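Local coordinates for ferritin like protein (Caulobacter vibrioides, PDB 3HL1), which is of unproven function but belongs to the ferritin-like family and probably binds metal within a bundle of helices, at residues P9-H14 and D149-G154; S62-A67 and T197-I202. All coordinates share one frame; numbering follows the deposited sequence.

Contact 1 of 2, residues P9-H14 and D149-G154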
loop_
_atom_site.group_PDB
_atom_site.type_symbol
_atom_site.label_atom_id
_atom_site.label_comp_id
_atom_site.label_asym_id
_atom_site.label_seq_id
_atom_site.Cartn_x
_atom_site.Cartn_y
_atom_site.Cartn_z
ATOM N N PRO A 9 -12.911 19.047 -2.133
ATOM C CA PRO A 9 -12.353 18.569 -0.859
ATOM C C PRO A 9 -12.503 17.061 -0.602
ATOM O O PRO A 9 -11.577 16.412 -0.064
ATOM C CB PRO A 9 -13.052 19.441 0.196
ATOM C CG PRO A 9 -13.539 20.661 -0.548
ATOM C CD PRO A 9 -13.848 20.184 -1.954
ATOM N N ARG A 10 -13.625 16.494 -0.977
ATOM C CA ARG A 10 -13.859 15.080 -0.802
ATOM C C ARG A 10 -13.010 14.245 -1.732
ATOM O O ARG A 10 -12.576 13.163 -1.360
ATOM C CB ARG A 10 -15.358 14.773 -0.958
ATOM C CG ARG A 10 -16.234 15.389 0.150
ATOM C CD ARG A 10 -16.508 14.457 1.314
ATOM N NE ARG A 10 -17.284 15.057 2.421
ATOM C CZ ARG A 10 -18.589 15.404 2.396
ATOM N NH1 ARG A 10 -19.343 15.241 1.312
ATOM N NH2 ARG A 10 -19.162 15.936 3.483
ATOM N N LEU A 11 -12.771 14.743 -2.937
ATOM C CA LEU A 11 -11.868 14.051 -3.887
ATOM C C LEU A 11 -10.499 14.035 -3.258
ATOM O O LEU A 11 -9.876 12.963 -3.145
ATOM C CB LEU A 11 -11.861 14.733 -5.264
ATOM C CG LEU A 11 -10.860 14.087 -6.244
ATOM C CD1 LEU A 11 -11.274 12.639 -6.457
ATOM C CD2 LEU A 11 -10.814 14.850 -7.537
ATOM N N TYR A 12 -10.055 15.177 -2.739
ATOM C CA TYR A 12 -8.753 15.270 -2.042
ATOM C C TYR A 12 -8.637 14.305 -0.841
ATOM O O TYR A 12 -7.605 13.610 -0.648
ATOM C CB TYR A 12 -8.506 16.736 -1.620
ATOM C CG TYR A 12 -8.142 17.705 -2.750
ATOM C CD1 TYR A 12 -8.093 17.315 -4.105
ATOM C CD2 TYR A 12 -7.866 19.018 -2.458
ATOM C CE1 TYR A 12 -7.738 18.229 -5.118
ATOM C CE2 TYR A 12 -7.508 19.891 -3.412
ATOM C CZ TYR A 12 -7.437 19.529 -4.736
ATOM O OH TYR A 12 -7.075 20.509 -5.634
ATOM N N GLN A 13 -9.709 14.242 -0.040
ATOM C CA GLN A 13 -9.760 13.300 1.063
ATOM C C GLN A 13 -9.623 11.853 0.586
ATOM O O GLN A 13 -8.929 11.051 1.202
ATOM C CB GLN A 13 -11.071 13.459 1.814
ATOM C CG GLN A 13 -11.056 14.598 2.741
ATOM C CD GLN A 13 -12.292 14.646 3.644
ATOM O OE1 GLN A 13 -13.333 15.164 3.279
ATOM N NE2 GLN A 13 -12.140 14.139 4.824
ATOM N N HIS A 14 -10.234 11.541 -0.555
ATOM C CA HIS A 14 -10.109 10.191 -1.120
ATOM C C HIS A 14 -8.709 9.902 -1.687
ATOM O O HIS A 14 -8.257 8.774 -1.625
ATOM C CB HIS A 14 -11.185 9.895 -2.131
ATOM C CG HIS A 14 -12.526 9.583 -1.525
ATOM N ND1 HIS A 14 -13.353 10.557 -1.013
ATOM C CD2 HIS A 14 -13.159 8.407 -1.296
ATOM C CE1 HIS A 14 -14.454 9.999 -0.524
ATOM N NE2 HIS A 14 -14.351 8.690 -0.660
ATOM N N ASP A 149 -12.843 2.445 -7.989
ATOM C CA ASP A 149 -14.038 2.761 -8.742
ATOM C C ASP A 149 -14.682 4.108 -8.387
ATOM O O ASP A 149 -15.106 4.871 -9.284
ATOM C CB ASP A 149 -15.110 1.711 -8.464
ATOM C CG ASP A 149 -14.980 0.481 -9.308
ATOM O OD1 ASP A 149 -14.108 0.392 -10.192
ATOM O OD2 ASP A 149 -15.812 -0.406 -9.074
ATOM N N ALA A 150 -14.869 4.332 -7.082
ATOM C CA ALA A 150 -15.390 5.611 -6.554
ATOM C C ALA A 150 -14.452 6.743 -6.950
ATOM O O ALA A 150 -14.877 7.802 -7.429
ATOM C CB ALA A 150 -15.528 5.542 -5.053
ATOM N N LEU A 151 -13.159 6.544 -6.749
ATOM C CA LEU A 151 -12.196 7.583 -7.121
ATOM C C LEU A 151 -12.301 8.010 -8.609
ATOM O O LEU A 151 -12.315 9.171 -8.927
ATOM C CB LEU A 151 -10.793 7.108 -6.800
ATOM C CG LEU A 151 -9.775 8.239 -6.707
ATOM C CD1 LEU A 151 -9.930 9.033 -5.410
ATOM C CD2 LEU A 151 -8.331 7.664 -6.860
ATOM N N ARG A 152 -12.427 7.057 -9.522
ATOM C CA ARG A 152 -12.659 7.392 -10.954
ATOM C C ARG A 152 -13.881 8.309 -11.209
ATOM O O ARG A 152 -13.836 9.191 -12.061
ATOM C CB ARG A 152 -12.882 6.127 -11.786
ATOM C CG ARG A 152 -11.694 5.256 -11.937
ATOM C CD ARG A 152 -12.072 4.083 -12.874
ATOM N NE ARG A 152 -10.955 3.160 -13.023
ATOM C CZ ARG A 152 -10.837 2.001 -12.383
ATOM N NH1 ARG A 152 -11.737 1.607 -11.494
ATOM N NH2 ARG A 152 -9.778 1.240 -12.601
ATOM N N VAL A 153 -14.933 8.152 -10.433
ATOM C CA VAL A 153 -16.121 9.004 -10.560
ATOM C C VAL A 153 -15.831 10.440 -10.160
ATOM O O VAL A 153 -16.146 11.375 -10.922
ATOM C CB VAL A 153 -17.353 8.415 -9.785
ATOM C CG1 VAL A 153 -18.565 9.384 -9.780
ATOM C CG2 VAL A 153 -17.745 7.090 -10.408
ATOM N N GLY A 154 -15.211 10.639 -8.991
ATOM C CA GLY A 154 -14.807 11.986 -8.594
ATOM C C GLY A 154 -13.850 12.619 -9.580
ATOM O O GLY A 154 -13.992 13.794 -9.916
#
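Apolar packing of L11 and H14 against L151 and G154 joins the first turns of helix 8-35 to the middle and later turns of helix 144-157, two roughly antiparallel helices whose short segments run at 146° with axes 10.1 Å apart. The backbones come nearest at L11 and G154, where the absence of a side chain on the glycine lets the leucine rest on the main chain itself: L11 CD1 lies 4.0 Å from G154 C. L11 CD1 also meets L151 CD1 at 4.0 Å, the two leucine side chains crossing at about a right angle. L151 swings its CG anti to the backbone N (chi1 -161°), which carries CD1 over to the other helix and sets it 3.6 Å from H14 CB. H14 thus offers its aliphatic carbon to the leucine, while its imidazole is held by polar bonds. ND1 of H14 donates to R10 O at 2.7 Å; the bond is nearly straight and R10 O lies in the ring plane, while ND1 stands above the carbonyl plane; the backbone N of H14 reaches this oxygen from the opposite face. NE2 bonds to V138 O, so both ring nitrogens are engaged and the rotation of the buried ring is fixed. Antiparallel helices packed through apolar side chains in this way are the arrangement of an α-helical bundle, consistent with the ferritin-like family.

Contact 2 of 2, residues S62-A67 and T197-I202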
loop_
_atom_site.group_PDB
_atom_site.type_symbol
_atom_site.label_atom_id
_atom_site.label_comp_id
_atom_site.label_asym_id
_atom_site.label_seq_id
_atom_site.Cartn_x
_atom_site.Cartn_y
_atom_site.Cartn_z
ATOM N N SER A 62 0.134 9.730 -5.777
ATOM C CA SER A 62 0.661 11.083 -5.614
ATOM C C SER A 62 0.582 11.870 -6.943
ATOM O O SER A 62 0.218 13.046 -6.989
ATOM C CB SER A 62 2.122 11.054 -5.137
ATOM O OG SER A 62 2.616 12.391 -4.990
ATOM N N ASN A 63 0.956 11.223 -8.032
ATOM C CA ASN A 63 0.923 11.857 -9.353
ATOM C C ASN A 63 -0.485 12.238 -9.791
ATOM O O ASN A 63 -0.706 13.357 -10.260
ATOM C CB ASN A 63 1.593 10.945 -10.443
ATOM C CG ASN A 63 3.088 10.915 -10.323
ATOM O OD1 ASN A 63 3.692 11.713 -9.571
ATOM N ND2 ASN A 63 3.740 9.991 -11.107
ATOM N N ILE A 64 -1.440 11.364 -9.559
ATOM C CA ILE A 64 -2.834 11.664 -9.880
ATOM C C ILE A 64 -3.327 12.828 -8.997
ATOM O O ILE A 64 -3.923 13.777 -9.473
ATOM C CB ILE A 64 -3.760 10.434 -9.652
ATOM C CG1 ILE A 64 -3.388 9.273 -10.598
ATOM C CG2 ILE A 64 -5.259 10.841 -9.866
ATOM C CD1 ILE A 64 -4.045 7.965 -10.197
ATOM N N ALA A 65 -3.128 12.709 -7.687
ATOM C CA ALA A 65 -3.578 13.729 -6.734
ATOM C C ALA A 65 -2.953 15.072 -7.101
ATOM O O ALA A 65 -3.630 16.102 -7.095
ATOM C CB ALA A 65 -3.217 13.327 -5.287
ATOM N N ASN A 66 -1.651 15.084 -7.342
ATOM C CA ASN A 66 -0.973 16.318 -7.688
ATOM C C ASN A 66 -1.486 16.977 -8.971
ATOM O O ASN A 66 -1.562 18.230 -9.053
ATOM C CB ASN A 66 0.566 16.178 -7.718
ATOM C CG ASN A 66 1.177 16.388 -6.379
ATOM O OD1 ASN A 66 1.098 17.484 -5.801
ATOM N ND2 ASN A 66 1.736 15.324 -5.821
ATOM N N ALA A 67 -1.809 16.175 -9.966
ATOM C CA ALA A 67 -2.422 16.684 -11.195
ATOM C C ALA A 67 -3.736 17.431 -10.902
ATOM O O ALA A 67 -4.022 18.429 -11.575
ATOM C CB ALA A 67 -2.702 15.581 -12.165
ATOM N N THR A 197 -5.418 5.936 -16.755
ATOM C CA THR A 197 -4.500 4.862 -17.077
ATOM C C THR A 197 -3.717 4.481 -15.842
ATOM O O THR A 197 -3.539 3.313 -15.568
ATOM C CB THR A 197 -3.581 5.305 -18.218
ATOM O OG1 THR A 197 -4.403 5.652 -19.347
ATOM C CG2 THR A 197 -2.543 4.234 -18.566
ATOM N N LEU A 198 -3.235 5.481 -15.101
ATOM C CA LEU A 198 -2.497 5.217 -13.854
ATOM C C LEU A 198 -3.355 4.453 -12.858
ATOM O O LEU A 198 -2.855 3.510 -12.222
ATOM C CB LEU A 198 -1.918 6.489 -13.244
ATOM C CG LEU A 198 -1.040 7.390 -14.109
ATOM C CD1 LEU A 198 -0.420 8.469 -13.255
ATOM C CD2 LEU A 198 -0.055 6.603 -14.854
ATOM N N VAL A 199 -4.644 4.811 -12.720
ATOM C CA VAL A 199 -5.543 4.013 -11.856
ATOM C C VAL A 199 -5.640 2.553 -12.321
ATOM O O VAL A 199 -5.601 1.629 -11.499
ATOM C CB VAL A 199 -6.944 4.619 -11.724
ATOM C CG1 VAL A 199 -7.886 3.687 -10.910
ATOM C CG2 VAL A 199 -6.865 5.990 -11.067
ATOM N N ASP A 200 -5.750 2.349 -13.634
ATOM C CA ASP A 200 -5.838 0.993 -14.230
ATOM C C ASP A 200 -4.626 0.133 -13.951
ATOM O O ASP A 200 -4.777 -0.997 -13.587
ATOM C CB ASP A 200 -6.104 1.049 -15.746
ATOM C CG ASP A 200 -7.566 1.338 -16.058
ATOM O OD1 ASP A 200 -8.434 1.159 -15.158
ATOM O OD2 ASP A 200 -7.857 1.759 -17.189
ATOM N N ILE A 201 -3.431 0.709 -14.056
ATOM C CA ILE A 201 -2.218 0.029 -13.656
ATOM C C ILE A 201 -2.244 -0.396 -12.197
ATOM O O ILE A 201 -1.822 -1.486 -11.902
ATOM C CB ILE A 201 -0.961 0.920 -13.868
ATOM C CG1 ILE A 201 -0.701 1.166 -15.358
ATOM C CG2 ILE A 201 0.279 0.253 -13.209
ATOM C CD1 ILE A 201 0.145 2.386 -15.639
ATOM N N ILE A 202 -2.701 0.481 -11.279
ATOM C CA ILE A 202 -2.785 0.178 -9.865
ATOM C C ILE A 202 -3.722 -1.000 -9.578
ATOM O O ILE A 202 -3.365 -1.935 -8.850
ATOM C CB ILE A 202 -3.276 1.416 -9.035
ATOM C CG1 ILE A 202 -2.250 2.555 -9.063
ATOM C CG2 ILE A 202 -3.516 0.999 -7.580
ATOM C CD1 ILE A 202 -2.767 3.896 -8.499
#
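The carbonyl oxygen S62 O is gripped twice by N66, which lies one turn further along helix 42-67: the backbone N66 N donates at 2.8 Å and the side-chain N66 ND2 at 3.0 Å, from opposite faces of the carbonyl plane. The side-chain bond is bent, 132° at the N-H, and ND2 also donates to F284 O, tying the helix to a loop. On the face turned to helix 188-207 the contact is apolar and rests on I64. Its CG1 is anti to the carbonyl carbon (chi1 -64°), and the extended branch drives CD1 between two neighbours of the other helix. I64 CD1 touches V199 CG2 at 3.6 Å, the side chains crossing at about a right angle, and L198 CB at 4.0 Å, where isoleucine and leucine slide past each other in opposite directions. L198 CD1 in turn lies 4.3 Å from N63 CB, so the asparagine joins in through its aliphatic carbon. The N63 amide nitrogen is bonded elsewhere, to L182 O and M169 O. M155 of helix 144-157 and F15 of helix 8-35 also pack on I64. The segments are near antiparallel, at 156°, with axes 10.6 Å apart. The chemistry implies a division of labour: aliphatic carbons join the two helices, while the amide nitrogens of N63 and N66 donate to main-chain carbonyls and N66 OD1 pairs with S71 OG, linking helix 42-67 to the loops beside it.

From the N terminus the chain runs through helix 8-35, which carries residues 9-14, and on into helix 42-67, which ends with residues 62-67. Only after a long excursion does helix 144-157 return to the first helix and close contact 1, a loop of 134 intervening residues. Helix 188-207 then closes contact 2 on the second helix across 129 residues. The segments alternate along the chain, so the two closures cross rather than nest, and two consecutive helices are paired with two later consecutive ones. The centres of contacts 1 and 2 lie about 12 Å apart, and a salt bridge from R152 NH2 to D200 OD1, 2.9 Å, joins the later pair directly.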